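Local coordinates for protein probable ss-1,3-N-acetylglucosaminyltransferase (Staphylococcus aureus subsp. aureus N315, PDB 6H21) that is probably a family 2 glycosyltransferase of GT-A fold, here holding manganese and uridine-diphosphate-N-acetylglucosamine, at residues R37-S40 and S41-Q45; D113-E117 and R118-D122; L279-G282 and Q283-F287. All coordinates share one frame; numbering follows the deposited sequence.

Contact 1 of 3, residues R37-S40 and S41-Q45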
loop_
_atom_site.group_PDB
_atom_site.type_symbol
_atom_site.label_atom_id
_atom_site.label_comp_id
_atom_site.label_asym_id
_atom_site.label_seq_id
_atom_site.Cartn_x
_atom_site.Cartn_y
_atom_site.Cartn_z
ATOM N N ARG C 37 -27.041 -20.362 41.834
ATOM C CA ARG C 37 -25.927 -19.554 42.277
ATOM C C ARG C 37 -26.149 -18.071 41.958
ATOM O O ARG C 37 -25.872 -17.223 42.790
ATOM C CB ARG C 37 -24.632 -20.019 41.613
ATOM C CG ARG C 37 -23.394 -19.362 42.198
ATOM C CD ARG C 37 -22.126 -19.945 41.618
ATOM N NE ARG C 37 -21.953 -19.655 40.202
ATOM C CZ ARG C 37 -20.781 -19.693 39.578
ATOM N NH1 ARG C 37 -19.676 -19.953 40.258
ATOM N NH2 ARG C 37 -20.714 -19.463 38.279
ATOM N N THR C 38 -26.612 -17.780 40.738
ATOM C CA THR C 38 -26.834 -16.405 40.276
ATOM C C THR C 38 -27.995 -15.791 41.066
ATOM O O THR C 38 -27.906 -14.654 41.514
ATOM C CB THR C 38 -27.095 -16.346 38.763
ATOM O OG1 THR C 38 -25.900 -16.724 38.072
ATOM C CG2 THR C 38 -27.542 -14.980 38.300
ATOM N N ILE C 39 -29.080 -16.556 41.236
ATOM C CA ILE C 39 -30.242 -16.052 41.949
ATOM C C ILE C 39 -29.841 -15.735 43.394
ATOM O O ILE C 39 -30.224 -14.692 43.925
ATOM C CB ILE C 39 -31.435 -17.022 41.863
ATOM C CG1 ILE C 39 -31.985 -17.079 40.439
ATOM C CG2 ILE C 39 -32.521 -16.637 42.860
ATOM C CD1 ILE C 39 -33.033 -18.144 40.229
ATOM N N SER C 40 -29.092 -16.652 44.023
ATOM C CA SER C 40 -28.634 -16.478 45.405
ATOM C C SER C 40 -27.810 -15.187 45.546
ATOM O O SER C 40 -27.906 -14.490 46.565
ATOM C CB SER C 40 -27.856 -17.681 45.867
ATOM O OG SER C 40 -28.660 -18.862 45.839
ATOM N N SER C 41 -27.002 -14.864 44.526
ATOM C CA SER C 41 -26.187 -13.647 44.555
ATOM C C SER C 41 -27.085 -12.401 44.551
ATOM O O SER C 41 -26.697 -11.382 45.106
ATOM C CB SER C 41 -25.146 -13.617 43.444
ATOM O OG SER C 41 -25.664 -13.095 42.227
ATOM N N VAL C 42 -28.270 -12.487 43.938
ATOM C CA VAL C 42 -29.209 -11.355 43.933
ATOM C C VAL C 42 -30.001 -11.292 45.246
ATOM O O VAL C 42 -30.284 -10.201 45.755
ATOM C CB VAL C 42 -30.176 -11.391 42.741
ATOM C CG1 VAL C 42 -31.144 -10.212 42.781
ATOM C CG2 VAL C 42 -29.427 -11.422 41.428
ATOM N N LEU C 43 -30.382 -12.450 45.791
ATOM C CA LEU C 43 -31.212 -12.464 46.990
ATOM C C LEU C 43 -30.399 -12.119 48.248
ATOM O O LEU C 43 -30.996 -11.691 49.241
ATOM C CB LEU C 43 -31.920 -13.817 47.111
ATOM C CG LEU C 43 -32.991 -14.060 46.049
ATOM C CD1 LEU C 43 -33.770 -15.326 46.344
ATOM C CD2 LEU C 43 -33.935 -12.873 45.932
ATOM N N ASN C 44 -29.065 -12.238 48.186
ATOM C CA ASN C 44 -28.175 -11.982 49.339
ATOM C C ASN C 44 -27.527 -10.588 49.216
ATOM O O ASN C 44 -26.349 -10.399 49.508
ATOM C CB ASN C 44 -27.145 -13.109 49.495
ATOM C CG ASN C 44 -27.777 -14.451 49.828
ATOM O OD1 ASN C 44 -28.858 -14.524 50.423
ATOM N ND2 ASN C 44 -27.106 -15.539 49.472
ATOM N N GLN C 45 -28.315 -9.575 48.870
ATOM C CA GLN C 45 -27.798 -8.202 48.767
ATOM C C GLN C 45 -27.823 -7.524 50.144
ATOM O O GLN C 45 -28.649 -7.847 50.990
ATOM C CB GLN C 45 -28.624 -7.394 47.763
ATOM C CG GLN C 45 -28.370 -7.785 46.317
ATOM C CD GLN C 45 -26.946 -7.493 45.909
ATOM O OE1 GLN C 45 -26.491 -6.351 45.975
ATOM N NE2 GLN C 45 -26.233 -8.530 45.502
#

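Contact 2 of 3, residues D113-E117 and R118-D122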
loop_
_atom_site.group_PDB
_atom_site.type_symbol
_atom_site.label_atom_id
_atom_site.label_comp_id
_atom_site.label_asym_id
_atom_site.label_seq_id
_atom_site.Cartn_x
_atom_site.Cartn_y
_atom_site.Cartn_z
ATOM N N ASP C 113 -24.013 -14.855 35.474
ATOM C CA ASP C 113 -23.037 -13.955 36.185
ATOM C C ASP C 113 -23.424 -13.835 37.672
ATOM O O ASP C 113 -24.388 -14.454 38.112
ATOM C CB ASP C 113 -22.951 -12.591 35.491
ATOM C CG ASP C 113 -22.443 -12.644 34.050
ATOM O OD1 ASP C 113 -21.687 -13.575 33.727
ATOM O OD2 ASP C 113 -22.836 -11.747 33.261
ATOM N N LEU C 114 -22.642 -13.080 38.452
ATOM C CA LEU C 114 -22.803 -12.979 39.917
ATOM C C LEU C 114 -22.712 -11.508 40.341
ATOM O O LEU C 114 -21.832 -10.786 39.873
ATOM C CB LEU C 114 -21.696 -13.773 40.615
ATOM C CG LEU C 114 -21.577 -15.246 40.243
ATOM C CD1 LEU C 114 -20.295 -15.848 40.819
ATOM C CD2 LEU C 114 -22.798 -16.009 40.729
ATOM N N LEU C 115 -23.628 -11.079 41.217
ATOM C CA LEU C 115 -23.529 -9.774 41.879
ATOM C C LEU C 115 -22.712 -9.910 43.171
ATOM O O LEU C 115 -22.874 -10.869 43.928
ATOM C CB LEU C 115 -24.931 -9.254 42.209
ATOM C CG LEU C 115 -25.784 -8.792 41.035
ATOM C CD1 LEU C 115 -27.025 -8.072 41.539
ATOM C CD2 LEU C 115 -24.989 -7.888 40.099
ATOM N N HIS C 116 -21.834 -8.935 43.416
ATOM C CA HIS C 116 -21.296 -8.683 44.747
ATOM C C HIS C 116 -22.471 -8.352 45.684
ATOM O O HIS C 116 -23.440 -7.726 45.279
ATOM C CB HIS C 116 -20.239 -7.577 44.647
ATOM C CG HIS C 116 -19.389 -7.417 45.853
ATOM N ND1 HIS C 116 -19.865 -6.836 47.014
ATOM C CD2 HIS C 116 -18.095 -7.728 46.081
ATOM C CE1 HIS C 116 -18.900 -6.821 47.914
ATOM N NE2 HIS C 116 -17.798 -7.352 47.356
ATOM N N GLU C 117 -22.376 -8.764 46.954
ATOM C CA GLU C 117 -23.474 -8.549 47.930
ATOM C C GLU C 117 -23.768 -7.050 48.113
ATOM O O GLU C 117 -24.892 -6.698 48.462
ATOM C CB GLU C 117 -23.185 -9.238 49.273
ATOM C CG GLU C 117 -21.975 -8.691 50.026
ATOM C CD GLU C 117 -21.700 -9.357 51.375
ATOM O OE1 GLU C 117 -22.210 -10.475 51.621
ATOM O OE2 GLU C 117 -20.965 -8.765 52.185
ATOM N N ARG C 118 -22.782 -6.179 47.862
ATOM C CA ARG C 118 -22.931 -4.727 48.066
ATOM C C ARG C 118 -23.383 -3.992 46.796
ATOM O O ARG C 118 -23.623 -2.763 46.858
ATOM C CB ARG C 118 -21.609 -4.110 48.523
ATOM C CG ARG C 118 -21.121 -4.611 49.872
ATOM C CD ARG C 118 -19.813 -3.949 50.263
ATOM N NE ARG C 118 -20.009 -2.505 50.358
ATOM C CZ ARG C 118 -20.333 -1.845 51.472
ATOM N NH1 ARG C 118 -20.300 -2.445 52.652
ATOM N NH2 ARG C 118 -20.671 -0.572 51.391
ATOM N N ALA C 119 -23.520 -4.724 45.678
ATOM C CA ALA C 119 -23.745 -4.148 44.351
ATOM C C ALA C 119 -24.920 -3.170 44.352
ATOM O O ALA C 119 -24.740 -2.014 44.006
ATOM C CB ALA C 119 -23.953 -5.234 43.316
ATOM N N LEU C 120 -26.122 -3.639 44.701
ATOM C CA LEU C 120 -27.313 -2.813 44.491
ATOM C C LEU C 120 -27.264 -1.584 45.408
ATOM O O LEU C 120 -27.559 -0.485 44.965
ATOM C CB LEU C 120 -28.584 -3.636 44.727
ATOM C CG LEU C 120 -28.861 -4.782 43.750
ATOM C CD1 LEU C 120 -30.296 -5.262 43.902
ATOM C CD2 LEU C 120 -28.591 -4.375 42.305
ATOM N N GLU C 121 -26.868 -1.785 46.671
ATOM C CA GLU C 121 -26.873 -0.717 47.695
ATOM C C GLU C 121 -25.863 0.378 47.318
ATOM O O GLU C 121 -26.223 1.547 47.269
ATOM C CB GLU C 121 -26.599 -1.297 49.087
ATOM C CG GLU C 121 -26.583 -0.257 50.209
ATOM C CD GLU C 121 -27.926 0.223 50.757
ATOM O OE1 GLU C 121 -28.994 -0.098 50.156
ATOM O OE2 GLU C 121 -27.915 0.909 51.812
ATOM N N ASP C 122 -24.618 -0.010 47.031
ATOM C CA ASP C 122 -23.544 0.947 46.758
ATOM C C ASP C 122 -23.786 1.704 45.447
ATOM O O ASP C 122 -23.589 2.914 45.411
ATOM C CB ASP C 122 -22.188 0.260 46.674
ATOM C CG ASP C 122 -21.612 -0.094 48.029
ATOM O OD1 ASP C 122 -22.384 -0.051 49.043
ATOM O OD2 ASP C 122 -20.393 -0.406 48.057
HETATM O O HOH W 1 -26.576 -4.441 47.897
#

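Contact 3 of 3, residues L279-G282 and Q283-F287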
loop_
_atom_site.group_PDB
_atom_site.type_symbol
_atom_site.label_atom_id
_atom_site.label_comp_id
_atom_site.label_asym_id
_atom_site.label_seq_id
_atom_site.Cartn_x
_atom_site.Cartn_y
_atom_site.Cartn_z
ATOM N N LEU C 279 -12.970 -0.024 14.840
ATOM C CA LEU C 279 -11.755 -0.506 14.181
ATOM C C LEU C 279 -10.870 -1.295 15.154
ATOM O O LEU C 279 -10.196 -2.219 14.724
ATOM C CB LEU C 279 -11.008 0.692 13.591
ATOM C CG LEU C 279 -11.678 1.303 12.363
ATOM C CD1 LEU C 279 -10.964 2.567 11.928
ATOM C CD2 LEU C 279 -11.730 0.298 11.216
ATOM N N ARG C 280 -10.916 -0.963 16.451
ATOM C CA ARG C 280 -10.077 -1.604 17.487
ATOM C C ARG C 280 -10.665 -2.933 17.986
ATOM O O ARG C 280 -9.901 -3.852 18.301
ATOM C CB ARG C 280 -9.871 -0.670 18.678
ATOM C CG ARG C 280 -8.689 0.271 18.513
ATOM C CD ARG C 280 -8.412 1.104 19.751
ATOM N NE ARG C 280 -7.364 2.056 19.426
ATOM C CZ ARG C 280 -7.227 3.266 19.964
ATOM N NH1 ARG C 280 -8.163 3.745 20.775
ATOM N NH2 ARG C 280 -6.146 3.978 19.689
ATOM N N HIS C 281 -11.998 -3.041 18.059
ATOM C CA HIS C 281 -12.631 -4.192 18.733
ATOM C C HIS C 281 -13.835 -4.741 17.964
ATOM O O HIS C 281 -14.499 -5.625 18.474
ATOM C CB HIS C 281 -13.038 -3.803 20.160
ATOM C CG HIS C 281 -11.874 -3.496 21.037
ATOM N ND1 HIS C 281 -10.887 -4.432 21.310
ATOM C CD2 HIS C 281 -11.499 -2.366 21.666
ATOM C CE1 HIS C 281 -9.960 -3.889 22.072
ATOM N NE2 HIS C 281 -10.320 -2.627 22.318
ATOM N N GLY C 282 -14.125 -4.218 16.765
ATOM C CA GLY C 282 -15.263 -4.673 15.983
ATOM C C GLY C 282 -15.213 -6.159 15.635
ATOM O O GLY C 282 -14.155 -6.815 15.656
ATOM N N GLN C 283 -16.386 -6.699 15.293
ATOM C CA GLN C 283 -16.500 -8.062 14.727
ATOM C C GLN C 283 -15.632 -8.189 13.461
ATOM O O GLN C 283 -15.685 -7.332 12.600
ATOM C CB GLN C 283 -17.942 -8.361 14.315
ATOM C CG GLN C 283 -18.696 -9.337 15.204
ATOM C CD GLN C 283 -19.647 -10.162 14.355
ATOM O OE1 GLN C 283 -19.325 -11.265 13.898
ATOM N NE2 GLN C 283 -20.813 -9.603 14.083
ATOM N N LYS C 284 -14.896 -9.302 13.362
ATOM C CA LYS C 284 -14.096 -9.678 12.201
ATOM C C LYS C 284 -13.190 -8.515 11.757
ATOM O O LYS C 284 -13.031 -8.266 10.579
ATOM C CB LYS C 284 -15.011 -10.115 11.058
ATOM C CG LYS C 284 -15.944 -11.253 11.421
ATOM C CD LYS C 284 -16.627 -11.874 10.226
ATOM C CE LYS C 284 -17.390 -13.124 10.605
ATOM N NZ LYS C 284 -18.682 -13.202 9.874
ATOM N N LYS C 285 -12.594 -7.811 12.725
ATOM C CA LYS C 285 -11.881 -6.575 12.435
ATOM C C LYS C 285 -10.717 -6.848 11.464
ATOM O O LYS C 285 -10.380 -5.987 10.670
ATOM C CB LYS C 285 -11.400 -5.939 13.736
ATOM C CG LYS C 285 -10.296 -6.719 14.433
ATOM C CD LYS C 285 -9.673 -5.937 15.565
ATOM C CE LYS C 285 -8.718 -6.760 16.396
ATOM N NZ LYS C 285 -8.895 -6.473 17.838
ATOM N N ASN C 286 -10.156 -8.062 11.506
ATOM C CA ASN C 286 -9.018 -8.451 10.674
ATOM C C ASN C 286 -9.466 -9.428 9.586
ATOM O O ASN C 286 -8.724 -10.327 9.217
ATOM C CB ASN C 286 -7.899 -9.051 11.521
ATOM C CG ASN C 286 -7.215 -8.020 12.390
ATOM O OD1 ASN C 286 -7.006 -6.888 11.964
ATOM N ND2 ASN C 286 -6.845 -8.405 13.600
ATOM N N PHE C 287 -10.672 -9.215 9.047
ATOM C CA PHE C 287 -11.224 -10.124 8.052
ATOM C C PHE C 287 -10.380 -10.140 6.764
ATOM O O PHE C 287 -10.315 -11.162 6.088
ATOM C CB PHE C 287 -12.662 -9.728 7.711
ATOM C CG PHE C 287 -12.792 -8.531 6.804
ATOM C CD1 PHE C 287 -12.753 -7.240 7.309
ATOM C CD2 PHE C 287 -12.914 -8.701 5.431
ATOM C CE1 PHE C 287 -12.844 -6.141 6.470
ATOM C CE2 PHE C 287 -13.000 -7.600 4.595
ATOM C CZ PHE C 287 -12.964 -6.322 5.117
HETATM O O HOH W 2 -11.000 -7.214 19.844
#

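Contact 1 of 3, residues R37-S40 and S41-Q45
Ser41 reaches back along helix 35-43 to the carbonyl of Thr38, one turn earlier. Its CB rests 3.5 Å from Thr38 O, and from there the side chain turns between its own backbone N and carbonyl carbon (chi1 86°), which brings OG to 2.8 Å from Thr38 O. The hydroxyl donates to that oxygen, arriving 19° off the carbonyl plane, and at the same time takes a hydrogen bond from the backbone N of Leu115. Thr38 O also receives Val42 N in the ordinary i to i+4 helical bond, at 3.3 Å, so two donors share this carbonyl.

On another side of the helix the apolar branches of Ile39 and Leu43 run side by side. CG2 of Ile39 meets CD1 of Leu43 at 3.9 Å, and both side chains pack on Tyr74, while Ile39 continues onto Met26 and Ile56 of the sheet. The helix gives out at Asn44, whose N makes a weak bond to Ser40 O. Beyond it, Gln45 folds back so that NE2 donates to Ser41 O at 2.9 Å, a bond lying in the planes of both the amide and the carbonyl.

Polar groups of Ser41 and Gln45 thus occupy backbone acceptors near the helix end, tying it to Leu115 through Ser41 OG and to His116 and Leu120 through the Gln45 amide, while its apolar flank faces the sheet within their beta-alpha-beta unit.

Contact 2 of 3, residues D113-E117 and R118-D122
His116 and Ala119 close a type I beta turn that carries the chain from the short strand 114-115 into helix 119-129. Ala119 N donates to His116 O at 3.0 Å. Once round the turn, helical bonding starts with Asp122 N on Arg118 O, and a water links Glu117 O to Glu121 N.

The His116 side chain caps the start of the helix. With CG anti to its backbone N (chi1 -167°), the ring comes round so that ND1 accepts from Arg118 N at 3.1 Å; the bond is nearly straight (166°) and lies in the ring plane, consistent with ND1 being unprotonated. The methylene chain of Arg118 runs alongside the ring, CG lying 3.7 Å from His116 CE1, before the guanidinium turns away to Asp122. There NE donates to Asp122 OD2 on its syn side at 3.1 Å, and NH2 lies 3.0 Å from Asp122 OD1, completing a salt bridge from the beta turn into the first turn of the helix. Tyr221 also bonds Asp122 OD2 through its hydroxyl.

On the buried side Leu115 packs against Ala119 and Leu120: its CD1 meets CD2 of Leu120 at 4.1 Å, the two leucine side chains crossing at about a right angle, and Leu120 goes on to Val22 and Val24.

The capping bond from Arg118 N to a histidine ring, ahead of the turn that leads into helix 119-129, marks a strand-to-helix junction of the GT-A domain.

Contact 3 of 3, residues L279-G282 and Q283-F287
At the edge of the His281 ring a water lies in the ring plane, hydrogen-bonded to His281 ND1 at 3.1 Å; it accepts from Lys285 NZ at 3.0 Å. The other flat group, the Phe287 ring, has Lys284 O in its plane at the edge and meets the ring of Trp300 at about 55°. Between these rings the chain leaves helix 264-281 of the TarS linker domain by two overlapping beta turns, type II from Gly282 to Lys285 and type I from Lys284 to Phe287. In the first, Lys284 takes the third position with positive phi, and the closing bond from Lys285 N to Gly282 O is long and weak at 3.5 Å. The second is tighter, with Phe287 N 3.0 Å from Lys284 O.

The Lys285 side chain doubles back from these turns over the last residues of the helix. Its CG sits between the backbone N and carbonyl carbon (chi1 69°), directing the aliphatic chain past the carbonyls: CB packs 3.5 Å from Gly282 O, and CD lies 3.8 Å from Leu279 O. Around the turns, Gln283 N donates to the hydroxyl of Tyr244 and Lys285 O accepts from Lys326, joining the loop to neighbouring helices. At its end the lysine chain bends at chi4, and NZ donates to Arg280 O at 2.8 Å, tilted 27° from the carbonyl plane.

How the contacts relate
Contacts 1 and 2 lie 9 Å apart between centres in the glycosyltransferase family 2 region, and they touch: Thr38 OG1 probably bonds Asp113 O, and Gln45 NE2 probably bonds His116 O. Each is partly buried, with apolar side chains turned toward the sheet and polar ones bonding backbone atoms at a helix end, the C-terminal end of 35-43 in contact 1 and the start of 119-129 in contact 2. Contact 3 stands apart, about 36 and 32 Å from them between centres, across the chain's centre in the linker region. It is a surface contact, where a lysine and a water replace apolar pairing across the segments.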